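Local coordinates for LbaCas13a H328A (C2c2) (Lachnospiraceae bacterium NK4A179, PDB 5WLH), which binds a CRISPR guide RNA and its precursor and, as a Cas13a effector nuclease, probably cleaves RNA under that guide's direction, at residues 1300-1305 against 1329-1334. Sequence-based numbering, arbitrary orientation.
Sequences RFEFVS and TIREKN. With nucleotides of chain B.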
ATOM      1  N   ARG A1300      -1.028 -19.121   6.202  1.00 21.00           N
ATOM      2  CA  ARG A1300      -2.469 -19.324   6.251  1.00 20.96           C
ATOM      3  C   ARG A1300      -2.978 -18.815   7.594  1.00 21.60           C
ATOM      4  O   ARG A1300      -2.702 -19.413   8.638  1.00 26.43           O
ATOM      5  CB  ARG A1300      -2.834 -20.796   6.053  1.00 27.52           C
ATOM      6  CG  ARG A1300      -2.476 -21.338   4.683  1.00 33.08           C
ATOM      7  CD  ARG A1300      -2.916 -22.815   4.548  1.00 43.29           C
ATOM      8  NE  ARG A1300      -2.813 -23.314   3.176  1.00 50.00           N
ATOM      9  CZ  ARG A1300      -1.862 -24.143   2.754  1.00 57.33           C
ATOM     10  NH1 ARG A1300      -0.931 -24.566   3.600  1.00 59.10           N
ATOM     11  NH2 ARG A1300      -1.839 -24.551   1.490  1.00 60.44           N
ATOM     12  N   PHE A1301      -3.729 -17.715   7.564  1.00 20.77           N
ATOM     13  CA  PHE A1301      -4.239 -17.119   8.780  1.00 22.38           C
ATOM     14  C   PHE A1301      -5.393 -17.922   9.345  1.00 25.14           C
ATOM     15  O   PHE A1301      -6.179 -18.529   8.616  1.00 26.50           O
ATOM     16  CB  PHE A1301      -4.753 -15.712   8.517  1.00 23.76           C
ATOM     17  CG  PHE A1301      -3.697 -14.744   8.165  1.00 21.79           C
ATOM     18  CD1 PHE A1301      -2.547 -14.657   8.907  1.00 20.55           C
ATOM     19  CD2 PHE A1301      -3.902 -13.848   7.111  1.00 26.74           C
ATOM     20  CE1 PHE A1301      -1.589 -13.709   8.592  1.00 24.41           C
ATOM     21  CE2 PHE A1301      -2.949 -12.912   6.793  1.00 23.81           C
ATOM     22  CZ  PHE A1301      -1.782 -12.851   7.534  1.00 24.94           C
ATOM     23  N   GLU A1302      -5.499 -17.896  10.658  1.00 27.74           N
ATOM     24  CA  GLU A1302      -6.719 -18.277  11.336  1.00 30.10           C
ATOM     25  C   GLU A1302      -7.094 -17.114  12.232  1.00 26.72           C
ATOM     26  O   GLU A1302      -6.232 -16.515  12.879  1.00 28.17           O
ATOM     27  CB  GLU A1302      -6.548 -19.567  12.147  1.00 34.04           C
ATOM     28  CG  GLU A1302      -6.224 -20.798  11.303  1.00 48.00           C
ATOM     29  CD  GLU A1302      -7.442 -21.426  10.633  1.00 58.29           C
ATOM     30  OE1 GLU A1302      -7.361 -22.620  10.253  1.00 59.95           O
ATOM     31  OE2 GLU A1302      -8.474 -20.736  10.474  1.00 59.51           O
ATOM     32  N   PHE A1303      -8.372 -16.793  12.260  1.00 19.99           N
ATOM     33  CA  PHE A1303      -8.858 -15.666  13.036  1.00 20.63           C
ATOM     34  C   PHE A1303      -9.535 -16.204  14.282  1.00 23.39           C
ATOM     35  O   PHE A1303     -10.546 -16.904  14.192  1.00 23.62           O
ATOM     36  CB  PHE A1303      -9.799 -14.840  12.183  1.00 21.13           C
ATOM     37  CG  PHE A1303      -9.079 -14.044  11.165  1.00 21.66           C
ATOM     38  CD1 PHE A1303      -8.511 -14.658  10.059  1.00 23.06           C
ATOM     39  CD2 PHE A1303      -8.892 -12.688  11.351  1.00 22.23           C
ATOM     40  CE1 PHE A1303      -7.806 -13.908   9.117  1.00 22.09           C
ATOM     41  CE2 PHE A1303      -8.190 -11.942  10.426  1.00 25.85           C
ATOM     42  CZ  PHE A1303      -7.664 -12.550   9.307  1.00 22.94           C
ATOM     43  N   VAL A1304      -8.953 -15.902  15.433  1.00 19.14           N
ATOM     44  CA  VAL A1304      -9.427 -16.463  16.687  1.00 25.48           C
ATOM     45  C   VAL A1304      -9.529 -15.323  17.681  1.00 26.49           C
ATOM     46  O   VAL A1304      -9.669 -14.162  17.287  1.00 25.01           O
ATOM     47  CB  VAL A1304      -8.498 -17.592  17.172  1.00 27.17           C
ATOM     48  CG1 VAL A1304      -8.559 -18.751  16.199  1.00 28.80           C
ATOM     49  CG2 VAL A1304      -7.074 -17.107  17.297  1.00 28.16           C
ATOM     50  N   SER A1305      -9.483 -15.632  18.967  1.00 24.98           N
ATOM     51  CA  SER A1305      -9.778 -14.637  19.980  1.00 28.75           C
ATOM     52  C   SER A1305      -8.593 -14.475  20.911  1.00 30.08           C
ATOM     53  O   SER A1305      -7.936 -15.456  21.281  1.00 32.77           O
ATOM     54  CB  SER A1305     -11.029 -15.010  20.784  1.00 31.05           C
ATOM     55  OG  SER A1305     -12.178 -14.983  19.959  1.00 33.94           O
ATOM     56  N   THR A1329      -3.806 -15.384  13.925  1.00 24.56           N
ATOM     57  CA  THR A1329      -2.730 -16.316  14.169  1.00 18.84           C
ATOM     58  C   THR A1329      -2.557 -17.094  12.883  1.00 23.04           C
ATOM     59  O   THR A1329      -3.204 -16.775  11.875  1.00 22.40           O
ATOM     60  CB  THR A1329      -3.041 -17.215  15.368  1.00 23.47           C
ATOM     61  OG1 THR A1329      -1.850 -17.913  15.750  1.00 28.69           O
ATOM     62  CG2 THR A1329      -4.157 -18.195  15.036  1.00 23.75           C
ATOM     63  N   ILE A1330      -1.690 -18.093  12.904  1.00 23.52           N
ATOM     64  CA  ILE A1330      -1.405 -18.893  11.721  1.00 21.83           C
ATOM     65  C   ILE A1330      -1.842 -20.319  12.016  1.00 25.21           C
ATOM     66  O   ILE A1330      -1.672 -20.796  13.143  1.00 30.15           O
ATOM     67  CB  ILE A1330       0.083 -18.789  11.340  1.00 26.07           C
ATOM     68  CG1 ILE A1330       0.386 -17.337  10.929  1.00 27.95           C
ATOM     69  CG2 ILE A1330       0.416 -19.724  10.210  1.00 23.26           C
ATOM     70  CD1 ILE A1330       1.838 -17.039  10.745  1.00 31.70           C
ATOM     71  N   ARG A1331      -2.439 -20.973  11.016  1.00 24.39           N
ATOM     72  CA  ARG A1331      -2.924 -22.345  11.170  1.00 28.93           C
ATOM     73  C   ARG A1331      -1.853 -23.218  11.818  1.00 31.56           C
ATOM     74  O   ARG A1331      -0.700 -23.229  11.383  1.00 30.61           O
ATOM     75  CB  ARG A1331      -3.326 -22.914   9.808  1.00 32.89           C
ATOM     76  CG  ARG A1331      -4.402 -23.994   9.874  1.00 38.60           C
ATOM     77  CD  ARG A1331      -4.986 -24.290   8.501  1.00 39.78           C
ATOM     78  NE  ARG A1331      -4.007 -24.929   7.626  1.00 40.60           N
ATOM     79  CZ  ARG A1331      -4.285 -25.406   6.415  1.00 45.08           C
ATOM     80  NH1 ARG A1331      -5.518 -25.309   5.925  1.00 46.27           N
ATOM     81  NH2 ARG A1331      -3.327 -25.978   5.692  1.00 42.62           N
ATOM     82  N   GLU A1332      -2.235 -23.924  12.887  1.00 30.66           N
ATOM     83  CA  GLU A1332      -1.255 -24.669  13.670  1.00 30.02           C
ATOM     84  C   GLU A1332      -0.635 -25.804  12.866  1.00 30.04           C
ATOM     85  O   GLU A1332       0.522 -26.174  13.110  1.00 35.68           O
ATOM     86  CB  GLU A1332      -1.909 -25.205  14.946  1.00 40.00           C
ATOM     87  CG  GLU A1332      -3.019 -24.298  15.471  1.00 50.62           C
ATOM     88  CD  GLU A1332      -3.668 -24.819  16.743  1.00 59.07           C
ATOM     89  OE1 GLU A1332      -2.939 -25.355  17.609  1.00 62.48           O
ATOM     90  OE2 GLU A1332      -4.909 -24.695  16.871  1.00 57.61           O
ATOM     91  N   LYS A1333      -1.371 -26.345  11.901  1.00 30.40           N
ATOM     92  CA  LYS A1333      -0.918 -27.454  11.069  1.00 32.87           C
ATOM     93  C   LYS A1333      -0.801 -26.983   9.626  1.00 32.24           C
ATOM     94  O   LYS A1333      -1.797 -26.571   9.022  1.00 34.44           O
ATOM     95  CB  LYS A1333      -1.880 -28.641  11.181  1.00 36.33           C
ATOM     96  CG  LYS A1333      -1.874 -29.585  10.000  1.00 49.35           C
ATOM     97  CD  LYS A1333      -2.398 -30.954  10.421  1.00 56.86           C
ATOM     98  CE  LYS A1333      -1.255 -31.880  10.815  1.00 60.16           C
ATOM     99  NZ  LYS A1333      -0.349 -32.170   9.665  1.00 61.74           N
ATOM    100  N   ASN A1334       0.416 -27.041   9.083  1.00 28.72           N
ATOM    101  CA  ASN A1334       0.691 -26.643   7.702  1.00 29.61           C
ATOM    102  C   ASN A1334       0.195 -25.226   7.441  1.00 25.80           C
ATOM    103  O   ASN A1334      -0.519 -24.961   6.472  1.00 28.07           O
ATOM    104  CB  ASN A1334       0.079 -27.621   6.706  1.00 29.37           C
ATOM    105  CG  ASN A1334       0.697 -29.004   6.820  1.00 30.87           C
ATOM    106  OD1 ASN A1334       1.860 -29.126   7.190  1.00 30.23           O
ATOM    107  ND2 ASN A1334      -0.073 -30.034   6.514  1.00 35.83           N
TER
ATOM    108  P     A B   6     -14.462 -13.442   7.677  1.00 23.04           P
ATOM    109  OP1   A B   6     -15.698 -13.017   8.353  1.00 27.47           O
ATOM    110  OP2   A B   6     -14.479 -14.503   6.626  1.00 22.68           O
ATOM    111  O5'   A B   6     -13.808 -12.151   6.989  1.00 23.31           O
ATOM    112  C5'   A B   6     -13.868 -10.874   7.625  1.00 20.09           C
ATOM    113  C4'   A B   6     -12.617 -10.060   7.344  1.00 20.15           C
ATOM    114  O4'   A B   6     -11.480 -10.700   7.957  1.00 20.13           O
ATOM    115  C3'   A B   6     -12.217  -9.943   5.883  1.00 21.36           C
ATOM    116  O3'   A B   6     -12.928  -8.923   5.222  1.00 20.16           O
ATOM    117  C2'   A B   6     -10.724  -9.684   5.962  1.00 21.74           C
ATOM    118  O2'   A B   6     -10.483  -8.342   6.385  1.00 20.10           O
ATOM    119  C1'   A B   6     -10.347 -10.585   7.127  1.00 23.12           C
ATOM    120  N9    A B   6      -9.957 -11.940   6.716  1.00 20.42           N
ATOM    121  C8    A B   6     -10.574 -13.116   7.065  1.00 25.52           C
ATOM    122  N7    A B   6      -9.971 -14.178   6.596  1.00 23.16           N
ATOM    123  C5    A B   6      -8.880 -13.655   5.907  1.00 24.37           C
ATOM    124  C6    A B   6      -7.852 -14.266   5.190  1.00 29.13           C
ATOM    125  N6    A B   6      -7.761 -15.598   5.053  1.00 28.51           N
ATOM    126  N1    A B   6      -6.909 -13.461   4.635  1.00 26.83           N
ATOM    127  C2    A B   6      -7.010 -12.131   4.776  1.00 24.69           C
ATOM    128  N3    A B   6      -7.953 -11.442   5.420  1.00 17.83           N
ATOM    129  C4    A B   6      -8.854 -12.273   5.977  1.00 20.55           C
ATOM    130  P     G B   5     -14.139  -9.609  11.440  1.00 22.54           P
ATOM    131  OP1   G B   5     -13.597  -8.879  10.261  1.00 22.98           O
ATOM    132  OP2   G B   5     -15.584  -9.496  11.775  1.00 21.61           O
ATOM    133  O5'   G B   5     -13.840 -11.151  11.279  1.00 20.97           O
ATOM    134  C5'   G B   5     -12.547 -11.628  10.955  1.00 19.35           C
ATOM    135  C4'   G B   5     -12.549 -13.138  10.959  1.00 24.59           C
ATOM    136  O4'   G B   5     -12.773 -13.607  12.317  1.00 23.28           O
ATOM    137  C3'   G B   5     -13.664 -13.801  10.159  1.00 24.28           C
ATOM    138  O3'   G B   5     -13.376 -13.889   8.772  1.00 22.93           O
ATOM    139  C2'   G B   5     -13.769 -15.168  10.823  1.00 22.80           C
ATOM    140  O2'   G B   5     -12.702 -15.998  10.388  1.00 25.95           O
ATOM    141  C1'   G B   5     -13.544 -14.798  12.292  1.00 23.48           C
ATOM    142  N9    G B   5     -14.820 -14.521  12.974  1.00 27.52           N
ATOM    143  C8    G B   5     -15.462 -13.309  13.073  1.00 29.74           C
ATOM    144  N7    G B   5     -16.585 -13.363  13.745  1.00 31.39           N
ATOM    145  C5    G B   5     -16.684 -14.702  14.111  1.00 28.48           C
ATOM    146  C6    G B   5     -17.697 -15.366  14.850  1.00 31.48           C
ATOM    147  O6    G B   5     -18.724 -14.871  15.329  1.00 30.29           O
ATOM    148  N1    G B   5     -17.413 -16.721  14.982  1.00 27.25           N
ATOM    149  C2    G B   5     -16.298 -17.352  14.472  1.00 32.24           C
ATOM    150  N2    G B   5     -16.190 -18.664  14.709  1.00 29.38           N
ATOM    151  N3    G B   5     -15.338 -16.752  13.771  1.00 26.11           N
ATOM    152  C4    G B   5     -15.613 -15.433  13.635  1.00 28.37           C
ATOM    153  P     A B   3     -19.344  -4.668  20.140  1.00 43.03           P
ATOM    154  OP1   A B   3     -19.550  -4.922  18.689  1.00 43.63           O
ATOM    155  OP2   A B   3     -20.353  -5.112  21.135  1.00 37.66           O
ATOM    156  O5'   A B   3     -17.981  -5.304  20.637  1.00 39.22           O
ATOM    157  C5'   A B   3     -17.434  -6.404  19.976  1.00 33.67           C
ATOM    158  C4'   A B   3     -15.962  -6.211  19.773  1.00 30.62           C
ATOM    159  O4'   A B   3     -15.262  -6.843  20.876  1.00 30.45           O
ATOM    160  C3'   A B   3     -15.443  -6.903  18.524  1.00 31.80           C
ATOM    161  O3'   A B   3     -15.505  -6.056  17.390  1.00 26.72           O
ATOM    162  C2'   A B   3     -14.049  -7.339  18.918  1.00 28.73           C
ATOM    163  O2'   A B   3     -13.164  -6.230  18.882  1.00 26.41           O
ATOM    164  C1'   A B   3     -14.272  -7.704  20.386  1.00 28.99           C
ATOM    165  N9    A B   3     -14.786  -9.073  20.563  1.00 28.75           N
ATOM    166  C8    A B   3     -16.001  -9.434  21.123  1.00 32.74           C
ATOM    167  N7    A B   3     -16.189 -10.732  21.182  1.00 29.73           N
ATOM    168  C5    A B   3     -15.024 -11.255  20.623  1.00 30.84           C
ATOM    169  C6    A B   3     -14.586 -12.574  20.409  1.00 28.92           C
ATOM    170  N6    A B   3     -15.329 -13.639  20.721  1.00 31.08           N
ATOM    171  N1    A B   3     -13.367 -12.767  19.849  1.00 25.22           N
ATOM    172  C2    A B   3     -12.639 -11.686  19.535  1.00 26.99           C
ATOM    173  N3    A B   3     -12.947 -10.399  19.695  1.00 27.11           N
ATOM    174  C4    A B   3     -14.156 -10.250  20.248  1.00 28.41           C
TER
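Glu1302 and Thr1329 form an antiparallel hydrogen-bonded pair, Glu1302 N giving to Thr1329 O at 2.8 Å and Thr1329 N to Glu1302 O at 2.9 Å. A third backbone bond, Arg1331 N to Arg1300 O, is nearly straight (171°) and carries the pairing past the end of strand 1321-1330.

Beyond it two arginines run side by side, Arg1300 CD 3.4 Å above the centre of the Arg1331 guanidinium. A bend at chi3 (68°) turns that guanidinium back toward its own loop, where NE binds Lys1333 O and NH2 binds Asn1334 O. Arg1300 NH1 reaches the same Asn1334 O at 2.9 Å from the opposite carbonyl face, probably easing the like charges. Cutting Arg1331 back to an alanine would probably cost Lys1333 O this donor, leave Asn1334 O only Arg1300 NH1 of the pair, and uncover Arg1300 CD. Glu1302 lies across the aliphatic part of Arg1331, OE1 3.3 Å from CG, without a salt bridge.

Apolar contacts are lighter: Thr1329 CG2 meets Val1304 CG2 at 3.8 Å, while Phe1301 and Ile1330 diverge toward helices 1284-1294 and 1357-1368.

Phe1303 lays one ring face against the base of A6 of chain B, and Ser1305 OG donates to N1 of A3 of chain B in an unusually short 2.5 Å contact. The whole is a beta hairpin within a four-stranded antiparallel sheet, its first strand serving as an RNA-binding surface.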